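PDB 6NBO: N-isopropylammelide isopropylaminohydrolase from Burkholderia multivorans ATCC 17616, which belongs to the amidohydrolase family of metal-dependent hydrolases, folds around a TIM barrel and holds zinc in the barrel mouth. Local coordinates for residues A[122-127]-A[153-158]; A[273-278]-A[296-301]; A[68-73]-A[126-131]. All blocks are in the same frame, centred on the assembly; numbering follows the deposited sequence.

Interaction 1 of 3, residues A[122-127]-A[153-158]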
loop_
_atom_site.group_PDB
_atom_site.type_symbol
_atom_site.label_atom_id
_atom_site.label_comp_id
_atom_site.label_asym_id
_atom_site.label_seq_id
_atom_site.Cartn_x
_atom_site.Cartn_y
_atom_site.Cartn_z
ATOM N N ARG A 122 -0.301 5.830 6.058
ATOM C CA ARG A 122 -0.195 6.055 4.625
ATOM C C ARG A 122 -0.780 4.847 3.911
ATOM O O ARG A 122 -0.398 3.711 4.205
ATOM C CB ARG A 122 1.263 6.269 4.228
ATOM C CG ARG A 122 1.908 7.423 5.007
ATOM C CD ARG A 122 3.101 7.940 4.333
ATOM N NE ARG A 122 3.980 8.693 5.226
ATOM C CZ ARG A 122 4.629 9.784 4.843
ATOM N NH1 ARG A 122 4.439 10.249 3.617
ATOM N NH2 ARG A 122 5.455 10.411 5.670
ATOM N N ILE A 123 -1.703 5.087 2.980
ATOM C CA ILE A 123 -2.417 4.010 2.293
ATOM C C ILE A 123 -2.469 4.310 0.803
ATOM O O ILE A 123 -2.875 5.407 0.408
ATOM C CB ILE A 123 -3.853 3.841 2.825
ATOM C CG1 ILE A 123 -3.873 3.628 4.349
ATOM C CG2 ILE A 123 -4.575 2.728 2.037
ATOM C CD1 ILE A 123 -5.309 3.447 4.927
ATOM N N ARG A 124 -2.082 3.337 -0.020
ATOM C CA ARG A 124 -2.409 3.350 -1.443
ATOM C C ARG A 124 -3.578 2.406 -1.680
ATOM O O ARG A 124 -3.470 1.197 -1.436
ATOM C CB ARG A 124 -1.219 2.934 -2.317
ATOM C CG ARG A 124 -1.606 2.840 -3.815
ATOM C CD ARG A 124 -0.397 2.550 -4.725
ATOM N NE ARG A 124 0.483 3.707 -4.828
ATOM C CZ ARG A 124 1.505 3.798 -5.667
ATOM N NH1 ARG A 124 1.769 2.802 -6.507
ATOM N NH2 ARG A 124 2.258 4.895 -5.667
ATOM N N THR A 125 -4.692 2.948 -2.149
ATOM C CA THR A 125 -5.863 2.133 -2.415
ATOM C C THR A 125 -6.234 2.238 -3.881
ATOM O O THR A 125 -6.158 3.310 -4.490
ATOM C CB THR A 125 -7.077 2.525 -1.558
ATOM O OG1 THR A 125 -8.152 1.606 -1.818
ATOM C CG2 THR A 125 -7.552 3.953 -1.874
ATOM N N HIS A 126 -6.600 1.107 -4.445
ATOM C CA HIS A 126 -7.279 1.087 -5.722
ATOM C C HIS A 126 -8.763 1.295 -5.464
ATOM O O HIS A 126 -9.272 0.965 -4.392
ATOM C CB HIS A 126 -6.993 -0.239 -6.431
ATOM C CG HIS A 126 -5.524 -0.456 -6.671
ATOM N ND1 HIS A 126 -4.963 -0.440 -7.928
ATOM C CD2 HIS A 126 -4.499 -0.649 -5.805
ATOM C CE1 HIS A 126 -3.655 -0.615 -7.832
ATOM N NE2 HIS A 126 -3.347 -0.748 -6.554
ATOM N N VAL A 127 -9.438 1.921 -6.421
ATOM C CA VAL A 127 -10.875 2.167 -6.326
ATOM C C VAL A 127 -11.478 1.817 -7.674
ATOM O O VAL A 127 -10.969 2.256 -8.708
ATOM C CB VAL A 127 -11.195 3.630 -5.961
ATOM C CG1 VAL A 127 -12.706 3.845 -5.937
ATOM C CG2 VAL A 127 -10.574 3.996 -4.613
ATOM N N GLU A 153 -2.670 9.678 5.045
ATOM C CA GLU A 153 -2.456 10.089 3.667
ATOM C C GLU A 153 -2.843 8.939 2.742
ATOM O O GLU A 153 -2.388 7.801 2.918
ATOM C CB GLU A 153 -1.001 10.487 3.438
ATOM C CG GLU A 153 -0.736 10.891 2.012
ATOM C CD GLU A 153 0.731 11.163 1.740
ATOM O OE1 GLU A 153 1.566 11.018 2.662
ATOM O OE2 GLU A 153 1.044 11.522 0.593
ATOM N N ILE A 154 -3.685 9.225 1.760
ATOM C CA ILE A 154 -4.267 8.171 0.940
ATOM C C ILE A 154 -4.002 8.504 -0.521
ATOM O O ILE A 154 -4.437 9.555 -1.003
ATOM C CB ILE A 154 -5.778 8.000 1.202
ATOM C CG1 ILE A 154 -6.037 7.675 2.681
ATOM C CG2 ILE A 154 -6.345 6.875 0.312
ATOM C CD1 ILE A 154 -7.549 7.502 3.026
ATOM N N GLN A 155 -3.267 7.623 -1.210
ATOM C CA GLN A 155 -3.143 7.657 -2.661
ATOM C C GLN A 155 -4.257 6.813 -3.262
ATOM O O GLN A 155 -4.536 5.713 -2.782
ATOM C CB GLN A 155 -1.781 7.114 -3.116
ATOM C CG GLN A 155 -0.585 7.961 -2.681
ATOM C CD GLN A 155 0.744 7.307 -3.040
ATOM O OE1 GLN A 155 0.795 6.147 -3.453
ATOM N NE2 GLN A 155 1.821 8.053 -2.877
ATOM N N ILE A 156 -4.894 7.320 -4.315
ATOM C CA ILE A 156 -6.017 6.625 -4.951
ATOM C C ILE A 156 -5.630 6.243 -6.380
ATOM O O ILE A 156 -5.254 7.114 -7.176
ATOM C CB ILE A 156 -7.285 7.495 -4.952
ATOM C CG1 ILE A 156 -7.806 7.686 -3.514
ATOM C CG2 ILE A 156 -8.347 6.862 -5.851
ATOM C CD1 ILE A 156 -8.872 8.783 -3.387
ATOM N N VAL A 157 -5.753 4.954 -6.706
ATOM C CA VAL A 157 -5.544 4.439 -8.055
ATOM C C VAL A 157 -6.910 4.197 -8.690
ATOM O O VAL A 157 -7.703 3.400 -8.175
ATOM C CB VAL A 157 -4.735 3.131 -8.043
ATOM C CG1 VAL A 157 -4.384 2.729 -9.483
ATOM C CG2 VAL A 157 -3.480 3.266 -7.194
ATOM N N ALA A 158 -7.180 4.848 -9.821
ATOM C CA ALA A 158 -8.440 4.647 -10.545
ATOM C C ALA A 158 -8.364 3.324 -11.301
ATOM O O ALA A 158 -7.646 3.224 -12.302
ATOM C CB ALA A 158 -8.690 5.813 -11.500
#

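Interaction 2 of 3, residues A[273-278]-A[296-301]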
loop_
_atom_site.group_PDB
_atom_site.type_symbol
_atom_site.label_atom_id
_atom_site.label_comp_id
_atom_site.label_asym_id
_atom_site.label_seq_id
_atom_site.Cartn_x
_atom_site.Cartn_y
_atom_site.Cartn_z
ATOM N N GLY A 273 13.088 2.458 -12.114
ATOM C CA GLY A 273 12.432 2.804 -10.875
ATOM C C GLY A 273 11.049 2.216 -10.736
ATOM O O GLY A 273 10.194 2.818 -10.084
ATOM N N VAL A 274 10.802 1.054 -11.334
ATOM C CA VAL A 274 9.514 0.375 -11.220
ATOM C C VAL A 274 9.539 -0.534 -9.998
ATOM O O VAL A 274 10.367 -1.444 -9.913
ATOM C CB VAL A 274 9.204 -0.431 -12.489
ATOM C CG1 VAL A 274 7.947 -1.271 -12.280
ATOM C CG2 VAL A 274 9.071 0.500 -13.686
ATOM N N ALA A 275 8.628 -0.294 -9.053
ATOM C CA ALA A 275 8.486 -1.120 -7.865
ATOM C C ALA A 275 7.482 -2.241 -8.116
ATOM O O ALA A 275 6.683 -2.190 -9.056
ATOM C CB ALA A 275 8.021 -0.274 -6.668
ATOM N N VAL A 276 7.544 -3.270 -7.270
ATOM C CA VAL A 276 6.594 -4.368 -7.343
ATOM C C VAL A 276 5.836 -4.442 -6.021
ATOM O O VAL A 276 6.397 -4.241 -4.942
ATOM C CB VAL A 276 7.288 -5.706 -7.708
ATOM C CG1 VAL A 276 8.217 -6.205 -6.591
ATOM C CG2 VAL A 276 6.253 -6.763 -8.093
ATOM N N VAL A 277 4.529 -4.695 -6.125
ATOM C CA VAL A 277 3.686 -4.916 -4.958
ATOM C C VAL A 277 3.484 -6.413 -4.798
ATOM O O VAL A 277 3.082 -7.097 -5.748
ATOM C CB VAL A 277 2.329 -4.208 -5.092
ATOM C CG1 VAL A 277 1.415 -4.643 -3.956
ATOM C CG2 VAL A 277 2.512 -2.708 -5.135
ATOM N N THR A 278 3.745 -6.933 -3.604
ATOM C CA THR A 278 3.379 -8.310 -3.307
ATOM C C THR A 278 2.463 -8.321 -2.094
ATOM O O THR A 278 2.675 -7.574 -1.137
ATOM C CB THR A 278 4.604 -9.215 -3.084
ATOM O OG1 THR A 278 4.165 -10.572 -2.947
ATOM C CG2 THR A 278 5.421 -8.807 -1.841
ATOM N N GLY A 296 17.775 -4.839 -7.160
ATOM C CA GLY A 296 17.566 -3.419 -6.990
ATOM C C GLY A 296 16.139 -2.965 -7.200
ATOM O O GLY A 296 15.913 -1.776 -7.446
ATOM N N VAL A 297 15.172 -3.873 -7.112
ATOM C CA VAL A 297 13.761 -3.555 -7.306
ATOM C C VAL A 297 13.125 -3.347 -5.938
ATOM O O VAL A 297 13.209 -4.217 -5.067
ATOM C CB VAL A 297 13.038 -4.663 -8.092
ATOM C CG1 VAL A 297 11.530 -4.360 -8.176
ATOM C CG2 VAL A 297 13.616 -4.791 -9.485
ATOM N N THR A 298 12.490 -2.198 -5.744
ATOM C CA THR A 298 11.784 -1.937 -4.495
ATOM C C THR A 298 10.534 -2.800 -4.379
ATOM O O THR A 298 9.759 -2.928 -5.332
ATOM C CB THR A 298 11.393 -0.470 -4.420
ATOM O OG1 THR A 298 12.580 0.322 -4.471
ATOM C CG2 THR A 298 10.627 -0.173 -3.119
ATOM N N VAL A 299 10.319 -3.378 -3.196
ATOM C CA VAL A 299 9.166 -4.236 -2.935
ATOM C C VAL A 299 8.213 -3.515 -1.987
ATOM O O VAL A 299 8.616 -3.071 -0.903
ATOM C CB VAL A 299 9.580 -5.602 -2.363
ATOM C CG1 VAL A 299 8.334 -6.456 -2.098
ATOM C CG2 VAL A 299 10.494 -6.329 -3.348
ATOM N N ILE A 300 6.950 -3.415 -2.402
ATOM C CA ILE A 300 5.860 -2.806 -1.640
ATOM C C ILE A 300 4.960 -3.922 -1.121
ATOM O O ILE A 300 4.506 -4.766 -1.901
ATOM C CB ILE A 300 5.047 -1.842 -2.530
ATOM C CG1 ILE A 300 5.947 -0.769 -3.164
ATOM C CG2 ILE A 300 3.899 -1.209 -1.723
ATOM C CD1 ILE A 300 5.282 -0.043 -4.331
ATOM N N GLY A 301 4.682 -3.925 0.177
ATOM C CA GLY A 301 3.746 -4.889 0.733
ATOM C C GLY A 301 2.320 -4.352 0.731
ATOM O O GLY A 301 2.092 -3.152 0.831
HETATM O O HOH W 1 12.213 -0.478 -8.079
#

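Interaction 3 of 3, residues A[68-73]-A[126-131]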
loop_
_atom_site.group_PDB
_atom_site.type_symbol
_atom_site.label_atom_id
_atom_site.label_comp_id
_atom_site.label_asym_id
_atom_site.label_seq_id
_atom_site.Cartn_x
_atom_site.Cartn_y
_atom_site.Cartn_z
ATOM N N LEU A 68 -10.076 -0.125 -0.615
ATOM C CA LEU A 68 -10.907 0.380 0.477
ATOM C C LEU A 68 -12.370 0.470 0.071
ATOM O O LEU A 68 -13.258 0.413 0.933
ATOM C CB LEU A 68 -10.437 1.764 0.945
ATOM C CG LEU A 68 -9.071 1.943 1.618
ATOM C CD1 LEU A 68 -8.811 3.413 1.907
ATOM C CD2 LEU A 68 -8.958 1.109 2.878
ATOM N N ASP A 69 -12.641 0.639 -1.225
ATOM C CA ASP A 69 -14.023 0.774 -1.664
ATOM C C ASP A 69 -14.788 -0.539 -1.542
ATOM O O ASP A 69 -16.014 -0.520 -1.405
ATOM C CB ASP A 69 -14.080 1.303 -3.107
ATOM C CG ASP A 69 -13.365 0.391 -4.119
ATOM O OD1 ASP A 69 -12.296 -0.178 -3.787
ATOM O OD2 ASP A 69 -13.875 0.265 -5.257
ATOM N N LYS A 70 -14.094 -1.680 -1.587
ATOM C CA LYS A 70 -14.748 -2.987 -1.664
ATOM C C LYS A 70 -15.033 -3.606 -0.303
ATOM O O LYS A 70 -15.826 -4.554 -0.226
ATOM C CB LYS A 70 -13.878 -3.997 -2.428
ATOM C CG LYS A 70 -13.569 -3.739 -3.900
ATOM C CD LYS A 70 -12.615 -4.851 -4.372
ATOM C CE LYS A 70 -12.008 -4.601 -5.749
ATOM N NZ LYS A 70 -12.980 -4.787 -6.865
ATOM N N THR A 71 -14.366 -3.130 0.748
ATOM C CA THR A 71 -14.335 -3.831 2.026
ATOM C C THR A 71 -15.704 -3.852 2.684
ATOM O O THR A 71 -16.504 -2.922 2.540
ATOM C CB THR A 71 -13.331 -3.177 2.985
ATOM O OG1 THR A 71 -13.228 -3.968 4.174
ATOM C CG2 THR A 71 -13.765 -1.760 3.362
ATOM N N HIS A 72 -15.971 -4.943 3.407
ATOM C CA HIS A 72 -17.125 -5.037 4.293
ATOM C C HIS A 72 -16.739 -4.818 5.752
ATOM O O HIS A 72 -17.485 -5.218 6.657
ATOM C CB HIS A 72 -17.825 -6.385 4.119
ATOM C CG HIS A 72 -18.474 -6.552 2.781
ATOM N ND1 HIS A 72 -19.616 -7.304 2.596
ATOM C CD2 HIS A 72 -18.147 -6.060 1.561
ATOM C CE1 HIS A 72 -19.960 -7.273 1.320
ATOM N NE2 HIS A 72 -19.084 -6.527 0.669
ATOM N N TRP A 73 -15.582 -4.211 5.992
ATOM C CA TRP A 73 -15.169 -3.884 7.352
ATOM C C TRP A 73 -16.273 -3.110 8.059
ATOM O O TRP A 73 -16.849 -2.179 7.493
ATOM C CB TRP A 73 -13.879 -3.067 7.330
ATOM C CG TRP A 73 -13.193 -3.066 8.667
ATOM C CD1 TRP A 73 -13.309 -2.130 9.661
ATOM C CD2 TRP A 73 -12.308 -4.076 9.167
ATOM N NE1 TRP A 73 -12.539 -2.497 10.747
ATOM C CE2 TRP A 73 -11.915 -3.686 10.467
ATOM C CE3 TRP A 73 -11.807 -5.273 8.639
ATOM C CZ2 TRP A 73 -11.046 -4.451 11.247
ATOM C CZ3 TRP A 73 -10.943 -6.034 9.418
ATOM C CH2 TRP A 73 -10.572 -5.618 10.702
ATOM N N HIS A 126 -6.600 1.107 -4.445
ATOM C CA HIS A 126 -7.279 1.087 -5.722
ATOM C C HIS A 126 -8.763 1.295 -5.464
ATOM O O HIS A 126 -9.272 0.965 -4.392
ATOM C CB HIS A 126 -6.993 -0.239 -6.431
ATOM C CG HIS A 126 -5.524 -0.456 -6.671
ATOM N ND1 HIS A 126 -4.963 -0.440 -7.928
ATOM C CD2 HIS A 126 -4.499 -0.649 -5.805
ATOM C CE1 HIS A 126 -3.655 -0.615 -7.832
ATOM N NE2 HIS A 126 -3.347 -0.748 -6.554
ATOM N N VAL A 127 -9.438 1.921 -6.421
ATOM C CA VAL A 127 -10.875 2.167 -6.326
ATOM C C VAL A 127 -11.478 1.817 -7.674
ATOM O O VAL A 127 -10.969 2.256 -8.708
ATOM C CB VAL A 127 -11.195 3.630 -5.961
ATOM C CG1 VAL A 127 -12.706 3.845 -5.937
ATOM C CG2 VAL A 127 -10.574 3.996 -4.613
ATOM N N ASP A 128 -12.550 1.034 -7.672
ATOM C CA ASP A 128 -13.131 0.597 -8.938
ATOM C C ASP A 128 -13.721 1.792 -9.671
ATOM O O ASP A 128 -14.484 2.570 -9.094
ATOM C CB ASP A 128 -14.208 -0.455 -8.698
ATOM C CG ASP A 128 -13.642 -1.767 -8.178
ATOM O OD1 ASP A 128 -12.410 -1.923 -8.112
ATOM O OD2 ASP A 128 -14.443 -2.652 -7.833
ATOM N N VAL A 129 -13.353 1.951 -10.937
ATOM C CA VAL A 129 -13.895 2.997 -11.798
ATOM C C VAL A 129 -14.333 2.294 -13.077
ATOM O O VAL A 129 -13.497 1.745 -13.798
ATOM C CB VAL A 129 -12.868 4.102 -12.094
ATOM C CG1 VAL A 129 -13.402 5.096 -13.145
ATOM C CG2 VAL A 129 -12.481 4.839 -10.817
ATOM N N ASP A 130 -15.639 2.274 -13.343
ATOM C CA ASP A 130 -16.161 1.486 -14.455
ATOM C C ASP A 130 -17.522 2.045 -14.856
ATOM O O ASP A 130 -18.093 2.882 -14.161
ATOM C CB ASP A 130 -16.283 0.010 -14.074
ATOM C CG ASP A 130 -17.110 -0.197 -12.807
ATOM O OD1 ASP A 130 -18.260 0.297 -12.751
ATOM O OD2 ASP A 130 -16.611 -0.860 -11.868
ATOM N N THR A 131 -18.051 1.542 -15.972
ATOM C CA THR A 131 -19.326 2.039 -16.477
ATOM C C THR A 131 -20.541 1.376 -15.823
ATOM O O THR A 131 -21.668 1.635 -16.255
ATOM C CB THR A 131 -19.388 1.881 -17.995
ATOM O OG1 THR A 131 -19.159 0.509 -18.356
ATOM C CG2 THR A 131 -18.323 2.771 -18.645
HETATM O O HOH W 2 -10.941 -1.388 -5.937
#

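Interaction 1 of 3, residues A[122-127]-A[153-158]
Arg124 and Gln155 meet where two parallel strands run residue for residue, Arg122 beside Glu153 through Val127 beside Ala158. Five main-chain hydrogen bonds join the strands, among them Thr125 N to Gln155 O at 2.8 Å and Val157 N to Thr125 O at 2.8 Å. On the face of Arg124 and His126, the guanidinium takes Gln155 OE1 side-on: NE donates at 2.8 Å and NH2 at 2.9 Å, with the oxygen only 2° out of the guanidinium plane. A turn about the CG-CD bond of the arginine (chi3 -72°) brings NE and NH2 toward this one acceptor, while NH1 is left to Asp216 and Thr247. Next along this face, Val157 lies alongside His126 and sets CB over one face of the imidazole, 3.9 Å from its centroid, a CH-pi contact; CG2 of the same valine touches Arg124 CG at 3.9 Å. The face of Ile123, Thr125 and Ile154 is mostly apolar and close-fitting, with Thr125 CG2 against Ile154 CG2 at 3.8 Å and Val127 CG2 against Ile156 CG2 at 3.8 Å; Thr125 OG1 turns off to His126 O and Leu68 N. The Glu153 end is looser and partly open to solvent. Its salt bridge to Arg122 is doubtful in detail, because Arg122 has two conformers; Glu153 also pairs with Arg364, and Arg122 reaches Asp355 O. Ile156 and Val127 pack on helix 136-147, the crossover connecting the two strands; strand 56-66 flanks 120-128, and strand 184-188 flanks 153-159, its Leu184 touching Arg124 and Val157.

Interaction 2 of 3, residues A[273-278]-A[296-301]
Ile300 points CG1 away from its own carbonyl carbon (chi1 -56°) and extends onward (chi2 164°), which carries CD1 across to the methyl of Ala275 at 3.6 Å. Val277, with CG1 opposite its backbone N (chi1 171°), leaves CG2 to press on Ile300 CB at 3.7 Å. The three side chains meet, Val277 and Ile300 on one face of the sheet. On the other, Thr278 CG2 meets Val299 CG1 at 3.8 Å, and Val276 lies beside Val299, although Val276 was modelled in two conformers and its exact methyl contacts are uncertain. Between the faces the backbones pair in parallel: Val276 N donates to Thr298 O at 3.0 Å, Ile300 N to Val276 O at 2.7 Å, and Thr278 N to Ile300 O at 2.9 Å. Before the strands pair, one water spans the gap, giving a weak bond to Val274 O and accepting from Thr298 N at 2.9 Å. Gly273 and Gly296 each end the preceding helix in a Schellman motif, turning the chain into these two segments. Val297 packs against helix 259-272, and Cys292 of helix 289-295 touches Val276 and Val299. Strand 275-278, helix 289-295 and strand 299-301 form a beta-alpha-beta crossover, and the backbone bond of Gly301 to Gly64 of strand 56-66 joins the last barrel strand to the first, the closure typical of a TIM barrel.

Interaction 3 of 3, residues A[68-73]-A[126-131]
In the loop just beyond the zinc ligands His65 and His67, Asp69 and Lys70 engage Asp128, which ends strand 120-128 at the mouth of the barrel. Asp69 OD2 accepts the backbone N-H of Asp128 at 2.9 Å in a nearly straight bond (174°), the donor approaching from above the carboxylate plane. A chi1 of 60°, with CG wedged between backbone N and carbonyl carbon, directs this carboxylate at the strand end. Lys70 NZ, swung round by a bend at chi4, is salt-bridged to Asp128, donating to the syn lone pair of OD2 at 2.8 Å, with a weak bond to OD1. The two carboxylates stand nearly perpendicular (89°), with Asp69 OD2 3.9 Å from Asp128 OD1; a water donates to Asp69 OD1 at 2.8 Å and to Asp128 OD1 at 2.7 Å, which may ease the repulsion between them. Arg97 forms salt bridges to both aspartates, and Glu93 and Gln161 share Lys70 NZ, so each aspartate has at least one cationic partner, which would favour their charged forms. The His-X-His zinc motif at the end of the first barrel strand, with this loop directly behind it, is characteristic of the C-terminal mouth of amidohydrolase barrels.

All three contacts belong to one barrel. Interactions 1 and 3 share His126 and Val127 on strand 120-128, and their centres lie about 11 Å apart; Leu68 N is also hydrogen-bonded to Thr125 OG1 at 2.9 Å, tying the strand to the loop. Interaction 2 lies on the other side of strand 56-66 from interaction 1, centres about 16 Å apart and nearest atoms about 5 Å, and on the opposite side of the chain's centre from interaction 3, centres about 23 Å apart. Interactions 1 and 2 both approach the zinc ions, held by His65, His67, His218, His250 and Asp304: the side chain of His126 comes within about 5 Å of a zinc ion, that of Val277 within about 7 Å.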